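Local atomic coordinates of PPR (Rhodospirillum centenum, PDB entry 1MZU), a protein that senses light through the 4'-hydroxycinnamic acid bound in its N-terminal photoactive yellow protein domain, this chain, and probably works as a sensor histidine kinase. Residues V33-V38 / W124-K129; A95-V100 / I112-A117. One frame throughout, in Å; residues are numbered along the deposited sequence.

Interaction 1. Residues V33-V38 / W124-K129; sequences VGAIQV and WIFVRK
Gln-37 lays its CB over the six-membered ring of Trp-124, a CH-pi contact of 3.9 Å to the ring centroid, only 13° off the normal. With CG anti to the backbone N (chi1 -170°) and the chain extended beyond it, the amide runs out across the indole until OE1 stands 3.5 Å from CZ2 of Trp-124; amide and ring planes are turned 50° apart. The indole's own N-H is spent elsewhere, on Asp-21 OD1. Were Trp-124 an alanine, the Gln-37 side chain would probably lose its aromatic cover and the Asp-21 carboxylate this donor. Ala-35 follows on the same face, its CB 3.9 Å from CD1 of Phe-126 at the ring edge. These pairs sit on two antiparallel strands of the PAS-fold sheet, the first and the last in the chain, which meet as sheet neighbours. Gly-34 N donates to Val-127 O at 2.7 Å and receives the return bond from Val-127 N, while Ile-36 and Ile-125 exchange two more. Packing is tight at Gly-34, where a CB would come very near Val-127 CB. This other face is buried: the CB atoms of Ile-36 and Ile-125 stand 4.3 Å apart, both side chains reach Phe-67, and Ile-36 also borders the chromophore. Val-38 CG2 adds a contact with Ile-125 CD1, the two side chains crossing at about a right angle. The solvent side is the 33/128 end, where partly exposed Val-33 and Arg-128 lie alongside each other and Val-33 CG1 rests 3.8 Å from Arg-128 CB.

Interaction 2. Residues A95-V100 / I112-A117; sequences ARFDFV and IRMQNA
Phe-97 and Ile-112 pair across the beta hairpin formed by strands 94-102 and 107-116, at one margin of the five-stranded antiparallel PAS-fold sheet. Four backbone bonds hold the hairpin here: Ala-95 and Met-114 exchange two, and Phe-97 and Ile-112 another two, of which Ile-112 N to Phe-97 O, at 2.8 Å, lies nearly along the C=O axis. Between these pairs, C-H...O contacts run from Arg-96 CA to Ile-112 O and from Arg-113 CA to Ala-95 O.

Apolar packing occupies the face of Phe-97, Ile-112 and Met-114. With CG set between its backbone N and carbonyl carbon (chi1 56°), Phe-97 lies alongside Ile-112 and presents one ring face to Ile-112 CB, a CH-pi contact 4.1 Å from the centroid. The CG2 branch of Ile-112 comes within 3.8 Å of Phe-97 CZ, whereas its CG1 branch reaches Phe-99 CB at 4.0 Å. Met-114 SD approaches the edge of the Phe-97 ring, 4.4 Å from CE1. Helix 78-89 packs against this layer, Phe-80 meeting the rings of Phe-97 and Phe-99 edge-to-face.

Charged groups take the other face. Arg-113 is secured through its NH2, in a salt bridge with Asp-94 OD2, and by a weak bond from its NE to Gln-115 OE1, 3.3 Å long. The Asp-94 carboxylate probably offsets part of the charge facing exposed Arg-96, whose guanidinium plane is turned 17° from that of Arg-113. The approach of the two cationic groups is unfavourable and doubtful: Arg-96 NH1 and Arg-113 NH1, both donors, stand 2.9 Å apart without a hydrogen bond.

Interaction 2 is nested along the chain inside the loop that interaction 1 closes, and the two join in one sheet because strands 107-116 and 122-128 are neighbours; their centres lie about 8 Å apart. Probable backbone hydrogen bonds bridge them, from Trp-124 N to Gln-115 O and from Phe-126 N to Arg-113 O, each 2.8 Å. Side chains meet too: Ala-117 CB packs 3.6 Å from Trp-124 NE1, and Met-114 touches Ile-125. Each contact brings one side chain near the 4'-hydroxycinnamic acid chromophore: Ile-36 to about 4 Å, Phe-99 only to about 6 Å, too far to touch.

Interaction 1. Residues V33-V38 / W124-K129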
ATOM      1  N   VAL A  33      11.357  -4.425   1.380  1.00 43.46           N
ATOM      2  CA  VAL A  33       9.897  -4.520   1.455  1.00 41.33           C
ATOM      3  C   VAL A  33       9.238  -3.571   0.445  1.00 39.70           C
ATOM      4  O   VAL A  33       9.820  -2.538   0.078  1.00 37.21           O
ATOM      5  CB  VAL A  33       9.381  -4.141   2.893  1.00 43.73           C
ATOM      6  CG1 VAL A  33       9.911  -5.119   3.936  1.00 45.00           C
ATOM      7  CG2 VAL A  33       9.786  -2.711   3.282  1.00 45.31           C
ATOM      8  N   GLY A  34       8.018  -3.908   0.021  1.00 37.37           N
ATOM      9  CA  GLY A  34       7.276  -3.044  -0.889  1.00 32.50           C
ATOM     10  C   GLY A  34       6.763  -1.844  -0.101  1.00 27.83           C
ATOM     11  O   GLY A  34       6.418  -2.005   1.058  1.00 28.05           O
ATOM     12  N   ALA A  35       6.748  -0.653  -0.698  1.00 27.85           N
ATOM     13  CA  ALA A  35       6.302   0.558  -0.004  1.00 29.43           C
ATOM     14  C   ALA A  35       5.429   1.480  -0.857  1.00 30.79           C
ATOM     15  O   ALA A  35       5.846   1.933  -1.926  1.00 33.17           O
ATOM     16  CB  ALA A  35       7.518   1.318   0.533  1.00 30.98           C
ATOM     17  N   ILE A  36       4.210   1.740  -0.379  1.00 28.78           N
ATOM     18  CA  ILE A  36       3.229   2.590  -1.071  1.00 27.06           C
ATOM     19  C   ILE A  36       2.728   3.709  -0.155  1.00 27.94           C
ATOM     20  O   ILE A  36       2.328   3.442   0.979  1.00 31.66           O
ATOM     21  CB  ILE A  36       1.959   1.776  -1.519  1.00 25.84           C
ATOM     22  CG1 ILE A  36       2.362   0.553  -2.340  1.00 24.82           C
ATOM     23  CG2 ILE A  36       1.009   2.672  -2.337  1.00 25.23           C
ATOM     24  CD1 ILE A  36       1.426  -0.629  -2.230  1.00 31.61           C
ATOM     25  N   GLN A  37       2.732   4.947  -0.657  1.00 26.20           N
ATOM     26  CA  GLN A  37       2.216   6.098   0.087  1.00 26.25           C
ATOM     27  C   GLN A  37       0.916   6.535  -0.538  1.00 27.23           C
ATOM     28  O   GLN A  37       0.850   6.776  -1.738  1.00 33.71           O
ATOM     29  CB  GLN A  37       3.183   7.281   0.084  1.00 24.24           C
ATOM     30  CG  GLN A  37       2.799   8.411   1.035  1.00 30.34           C
ATOM     31  CD  GLN A  37       3.761   9.586   0.963  1.00 39.18           C
ATOM     32  OE1 GLN A  37       4.541   9.818   1.884  1.00 43.51           O
ATOM     33  NE2 GLN A  37       3.704  10.334  -0.128  1.00 38.02           N
ATOM     34  N   VAL A  38      -0.104   6.667   0.298  1.00 29.43           N
ATOM     35  CA  VAL A  38      -1.429   7.074  -0.132  1.00 29.84           C
ATOM     36  C   VAL A  38      -1.924   8.229   0.721  1.00 33.66           C
ATOM     37  O   VAL A  38      -1.332   8.540   1.752  1.00 31.77           O
ATOM     38  CB  VAL A  38      -2.478   5.915  -0.002  1.00 31.39           C
ATOM     39  CG1 VAL A  38      -2.249   4.836  -1.067  1.00 30.16           C
ATOM     40  CG2 VAL A  38      -2.425   5.291   1.407  1.00 32.54           C
ATOM     41  N   TRP A 124       1.372   5.184   4.940  1.00 33.91           N
ATOM     42  CA  TRP A 124       2.224   4.151   4.374  1.00 33.97           C
ATOM     43  C   TRP A 124       1.677   2.747   4.488  1.00 32.15           C
ATOM     44  O   TRP A 124       1.043   2.388   5.485  1.00 31.61           O
ATOM     45  CB  TRP A 124       3.593   4.158   5.045  1.00 36.82           C
ATOM     46  CG  TRP A 124       4.467   5.285   4.659  1.00 37.54           C
ATOM     47  CD1 TRP A 124       4.746   6.383   5.400  1.00 35.19           C
ATOM     48  CD2 TRP A 124       5.171   5.436   3.426  1.00 38.94           C
ATOM     49  NE1 TRP A 124       5.576   7.233   4.709  1.00 39.57           N
ATOM     50  CE2 TRP A 124       5.860   6.675   3.490  1.00 40.26           C
ATOM     51  CE3 TRP A 124       5.295   4.644   2.267  1.00 37.99           C
ATOM     52  CZ2 TRP A 124       6.663   7.151   2.428  1.00 40.27           C
ATOM     53  CZ3 TRP A 124       6.092   5.112   1.205  1.00 37.83           C
ATOM     54  CH2 TRP A 124       6.767   6.358   1.299  1.00 40.26           C
ATOM     55  N   ILE A 125       1.951   1.962   3.453  1.00 27.06           N
ATOM     56  CA  ILE A 125       1.549   0.566   3.373  1.00 29.08           C
ATOM     57  C   ILE A 125       2.834  -0.193   2.992  1.00 31.62           C
ATOM     58  O   ILE A 125       3.390   0.029   1.905  1.00 28.11           O
ATOM     59  CB  ILE A 125       0.443   0.323   2.283  1.00 28.86           C
ATOM     60  CG1 ILE A 125      -0.768   1.241   2.514  1.00 28.87           C
ATOM     61  CG2 ILE A 125       0.022  -1.161   2.288  1.00 26.78           C
ATOM     62  CD1 ILE A 125      -1.752   1.370   1.344  1.00 34.12           C
ATOM     63  N   PHE A 126       3.321  -1.038   3.906  1.00 27.56           N
ATOM     64  CA  PHE A 126       4.523  -1.842   3.681  1.00 27.36           C
ATOM     65  C   PHE A 126       4.135  -3.272   3.393  1.00 29.75           C
ATOM     66  O   PHE A 126       3.264  -3.839   4.058  1.00 29.80           O
ATOM     67  CB  PHE A 126       5.484  -1.767   4.871  1.00 30.52           C
ATOM     68  CG  PHE A 126       5.977  -0.380   5.156  1.00 32.01           C
ATOM     69  CD1 PHE A 126       6.752   0.304   4.205  1.00 35.85           C
ATOM     70  CD2 PHE A 126       5.635   0.270   6.355  1.00 35.19           C
ATOM     71  CE1 PHE A 126       7.188   1.627   4.432  1.00 35.71           C
ATOM     72  CE2 PHE A 126       6.062   1.599   6.605  1.00 38.36           C
ATOM     73  CZ  PHE A 126       6.845   2.283   5.633  1.00 38.04           C
ATOM     74  N   VAL A 127       4.771  -3.855   2.384  1.00 30.99           N
ATOM     75  CA  VAL A 127       4.443  -5.218   1.937  1.00 34.59           C
ATOM     76  C   VAL A 127       5.673  -6.141   1.993  1.00 35.83           C
ATOM     77  O   VAL A 127       6.682  -5.864   1.355  1.00 38.75           O
ATOM     78  CB  VAL A 127       3.902  -5.163   0.456  1.00 29.81           C
ATOM     79  CG1 VAL A 127       3.499  -6.523  -0.053  1.00 31.15           C
ATOM     80  CG2 VAL A 127       2.718  -4.208   0.328  1.00 30.99           C
ATOM     81  N   ARG A 128       5.584  -7.247   2.727  1.00 38.23           N
ATOM     82  CA  ARG A 128       6.718  -8.158   2.766  1.00 43.43           C
ATOM     83  C   ARG A 128       6.439  -9.605   2.404  1.00 44.58           C
ATOM     84  O   ARG A 128       5.446 -10.182   2.854  1.00 44.02           O
ATOM     85  CB  ARG A 128       7.545  -8.028   4.060  1.00 48.05           C
ATOM     86  CG  ARG A 128       6.853  -8.328   5.368  1.00 50.67           C
ATOM     87  CD  ARG A 128       7.774  -8.048   6.565  1.00 55.54           C
ATOM     88  NE  ARG A 128       7.771  -6.632   6.945  1.00 60.17           N
ATOM     89  CZ  ARG A 128       6.810  -6.031   7.650  1.00 59.58           C
ATOM     90  NH1 ARG A 128       5.750  -6.715   8.071  1.00 57.68           N
ATOM     91  NH2 ARG A 128       6.899  -4.735   7.920  1.00 60.14           N
ATOM     92  N   LYS A 129       7.327 -10.145   1.555  1.00 48.69           N
ATOM     93  CA  LYS A 129       7.347 -11.527   1.020  1.00 51.64           C
ATOM     94  C   LYS A 129       6.482 -11.791  -0.227  1.00 53.76           C
ATOM     95  O   LYS A 129       7.069 -11.907  -1.331  1.00 55.29           O
ATOM     96  CB  LYS A 129       7.236 -12.616   2.137  1.00 52.68           C
ATOM     97  CG  LYS A 129       6.049 -13.594   2.116  1.00 56.87           C
ATOM     98  CD  LYS A 129       6.128 -14.660   3.196  1.00 59.90           C
ATOM     99  CE  LYS A 129       6.096 -16.058   2.594  1.00 61.52           C
ATOM    100  NZ  LYS A 129       7.286 -16.250   1.724  1.00 63.19           N
ATOM    101  OXT LYS A 129       5.240 -11.807  -0.126  1.00 43.31           O
TER

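Interaction 2. Residues A95-V100 / I112-A117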
ATOM      1  N   ALA A  95      -1.567  -0.923  11.878  1.00 31.71           N
ATOM      2  CA  ALA A  95      -2.054  -2.277  11.677  1.00 32.42           C
ATOM      3  C   ALA A  95      -0.975  -3.181  11.121  1.00 34.69           C
ATOM      4  O   ALA A  95      -0.113  -2.742  10.354  1.00 32.27           O
ATOM      5  CB  ALA A  95      -3.261  -2.267  10.749  1.00 32.39           C
ATOM      6  N   ARG A  96      -1.059  -4.455  11.499  1.00 36.42           N
ATOM      7  CA  ARG A  96      -0.137  -5.500  11.068  1.00 38.87           C
ATOM      8  C   ARG A  96      -1.008  -6.741  10.919  1.00 40.37           C
ATOM      9  O   ARG A  96      -1.715  -7.125  11.866  1.00 40.36           O
ATOM     10  CB  ARG A  96       0.953  -5.712  12.128  1.00 42.40           C
ATOM     11  CG  ARG A  96       2.055  -6.721  11.753  1.00 52.15           C
ATOM     12  CD  ARG A  96       3.248  -6.684  12.721  1.00 59.06           C
ATOM     13  NE  ARG A  96       2.867  -6.863  14.127  1.00 65.20           N
ATOM     14  CZ  ARG A  96       3.150  -6.001  15.106  1.00 67.17           C
ATOM     15  NH1 ARG A  96       3.826  -4.887  14.853  1.00 68.69           N
ATOM     16  NH2 ARG A  96       2.708  -6.228  16.338  1.00 69.70           N
ATOM     17  N   PHE A  97      -1.013  -7.322   9.715  1.00 37.25           N
ATOM     18  CA  PHE A  97      -1.822  -8.518   9.427  1.00 34.05           C
ATOM     19  C   PHE A  97      -1.317  -9.287   8.214  1.00 37.00           C
ATOM     20  O   PHE A  97      -0.649  -8.719   7.354  1.00 36.61           O
ATOM     21  CB  PHE A  97      -3.316  -8.151   9.225  1.00 33.44           C
ATOM     22  CG  PHE A  97      -3.565  -7.111   8.145  1.00 35.60           C
ATOM     23  CD1 PHE A  97      -3.407  -5.737   8.424  1.00 35.78           C
ATOM     24  CD2 PHE A  97      -3.981  -7.497   6.854  1.00 32.94           C
ATOM     25  CE1 PHE A  97      -3.661  -4.755   7.436  1.00 38.44           C
ATOM     26  CE2 PHE A  97      -4.238  -6.529   5.855  1.00 35.55           C
ATOM     27  CZ  PHE A  97      -4.080  -5.154   6.148  1.00 37.16           C
ATOM     28  N   ASP A  98      -1.666 -10.573   8.152  1.00 38.25           N
ATOM     29  CA  ASP A  98      -1.287 -11.435   7.031  1.00 42.28           C
ATOM     30  C   ASP A  98      -2.344 -11.298   5.934  1.00 40.79           C
ATOM     31  O   ASP A  98      -3.526 -11.098   6.224  1.00 39.51           O
ATOM     32  CB  ASP A  98      -1.142 -12.901   7.479  1.00 46.38           C
ATOM     33  CG  ASP A  98       0.085 -13.134   8.375  1.00 50.01           C
ATOM     34  OD1 ASP A  98       0.968 -12.247   8.454  1.00 50.97           O
ATOM     35  OD2 ASP A  98       0.168 -14.207   9.016  1.00 54.06           O
ATOM     36  N   PHE A  99      -1.909 -11.363   4.679  1.00 39.94           N
ATOM     37  CA  PHE A  99      -2.800 -11.208   3.530  1.00 40.23           C
ATOM     38  C   PHE A  99      -2.277 -11.979   2.328  1.00 40.00           C
ATOM     39  O   PHE A  99      -1.111 -12.368   2.286  1.00 37.25           O
ATOM     40  CB  PHE A  99      -2.907  -9.714   3.166  1.00 39.75           C
ATOM     41  CG  PHE A  99      -4.216  -9.333   2.538  1.00 36.32           C
ATOM     42  CD1 PHE A  99      -5.377  -9.267   3.320  1.00 33.67           C
ATOM     43  CD2 PHE A  99      -4.307  -9.086   1.152  1.00 36.39           C
ATOM     44  CE1 PHE A  99      -6.621  -8.963   2.736  1.00 38.29           C
ATOM     45  CE2 PHE A  99      -5.546  -8.781   0.547  1.00 33.11           C
ATOM     46  CZ  PHE A  99      -6.708  -8.719   1.340  1.00 36.74           C
ATOM     47  N   VAL A 100      -3.156 -12.182   1.350  1.00 40.58           N
ATOM     48  CA  VAL A 100      -2.816 -12.890   0.123  1.00 42.19           C
ATOM     49  C   VAL A 100      -3.340 -12.083  -1.076  1.00 44.38           C
ATOM     50  O   VAL A 100      -4.516 -11.706  -1.121  1.00 45.97           O
ATOM     51  CB  VAL A 100      -3.332 -14.385   0.156  1.00 43.67           C
ATOM     52  CG1 VAL A 100      -4.862 -14.477   0.189  1.00 47.02           C
ATOM     53  CG2 VAL A 100      -2.767 -15.183  -1.003  1.00 45.05           C
ATOM     54  N   ILE A 112       1.373  -7.465   5.871  1.00 35.26           N
ATOM     55  CA  ILE A 112       1.153  -6.034   5.637  1.00 36.66           C
ATOM     56  C   ILE A 112       1.355  -5.255   6.930  1.00 35.44           C
ATOM     57  O   ILE A 112       0.946  -5.703   7.993  1.00 35.20           O
ATOM     58  CB  ILE A 112      -0.307  -5.773   5.097  1.00 35.77           C
ATOM     59  CG1 ILE A 112      -0.576  -6.558   3.804  1.00 34.77           C
ATOM     60  CG2 ILE A 112      -0.597  -4.275   4.922  1.00 31.20           C
ATOM     61  CD1 ILE A 112       0.272  -6.181   2.601  1.00 32.27           C
ATOM     62  N   ARG A 113       1.972  -4.084   6.812  1.00 36.95           N
ATOM     63  CA  ARG A 113       2.207  -3.171   7.927  1.00 38.40           C
ATOM     64  C   ARG A 113       1.728  -1.805   7.445  1.00 36.23           C
ATOM     65  O   ARG A 113       2.261  -1.267   6.473  1.00 39.48           O
ATOM     66  CB  ARG A 113       3.698  -3.128   8.312  1.00 41.84           C
ATOM     67  CG  ARG A 113       4.091  -2.082   9.387  1.00 51.35           C
ATOM     68  CD  ARG A 113       3.488  -2.364  10.768  1.00 58.26           C
ATOM     69  NE  ARG A 113       3.666  -1.221  11.670  1.00 65.15           N
ATOM     70  CZ  ARG A 113       3.523  -1.256  12.995  1.00 65.98           C
ATOM     71  NH1 ARG A 113       3.190  -2.380  13.618  1.00 67.35           N
ATOM     72  NH2 ARG A 113       3.740  -0.158  13.706  1.00 67.83           N
ATOM     73  N   MET A 114       0.709  -1.272   8.114  1.00 32.17           N
ATOM     74  CA  MET A 114       0.121   0.036   7.783  1.00 37.05           C
ATOM     75  C   MET A 114       0.390   1.039   8.895  1.00 36.14           C
ATOM     76  O   MET A 114       0.233   0.703  10.068  1.00 37.31           O
ATOM     77  CB  MET A 114      -1.398  -0.080   7.622  1.00 38.44           C
ATOM     78  CG  MET A 114      -1.883  -0.815   6.403  1.00 39.18           C
ATOM     79  SD  MET A 114      -3.649  -0.592   6.173  1.00 40.49           S
ATOM     80  CE  MET A 114      -3.616   0.174   4.675  1.00 37.28           C
ATOM     81  N   GLN A 115       0.773   2.262   8.526  1.00 36.88           N
ATOM     82  CA  GLN A 115       1.062   3.340   9.486  1.00 43.07           C
ATOM     83  C   GLN A 115       1.061   4.749   8.888  1.00 45.53           C
ATOM     84  O   GLN A 115       1.078   4.905   7.668  1.00 47.01           O
ATOM     85  CB  GLN A 115       2.377   3.093  10.258  1.00 45.96           C
ATOM     86  CG  GLN A 115       3.627   2.864   9.407  1.00 49.77           C
ATOM     87  CD  GLN A 115       4.862   2.668  10.266  1.00 51.53           C
ATOM     88  OE1 GLN A 115       5.225   1.541  10.611  1.00 51.36           O
ATOM     89  NE2 GLN A 115       5.514   3.770  10.617  1.00 53.54           N
ATOM     90  N   ASN A 116       1.043   5.761   9.768  1.00 47.06           N
ATOM     91  CA  ASN A 116       1.067   7.194   9.402  1.00 46.14           C
ATOM     92  C   ASN A 116       2.436   7.656   8.904  1.00 47.08           C
ATOM     93  O   ASN A 116       3.456   7.021   9.185  1.00 44.64           O
ATOM     94  CB  ASN A 116       0.730   8.068  10.619  1.00 45.59           C
ATOM     95  CG  ASN A 116      -0.732   8.037  10.983  1.00 44.31           C
ATOM     96  OD1 ASN A 116      -1.326   6.978  11.099  1.00 50.42           O
ATOM     97  ND2 ASN A 116      -1.310   9.202  11.206  1.00 47.58           N
ATOM     98  N   ALA A 117       2.443   8.806   8.226  1.00 50.95           N
ATOM     99  CA  ALA A 117       3.661   9.425   7.694  1.00 54.63           C
ATOM    100  C   ALA A 117       3.973  10.710   8.454  1.00 55.99           C
ATOM    101  O   ALA A 117       3.159  11.168   9.267  1.00 56.38           O
ATOM    102  CB  ALA A 117       3.496   9.730   6.212  1.00 51.20           C
TER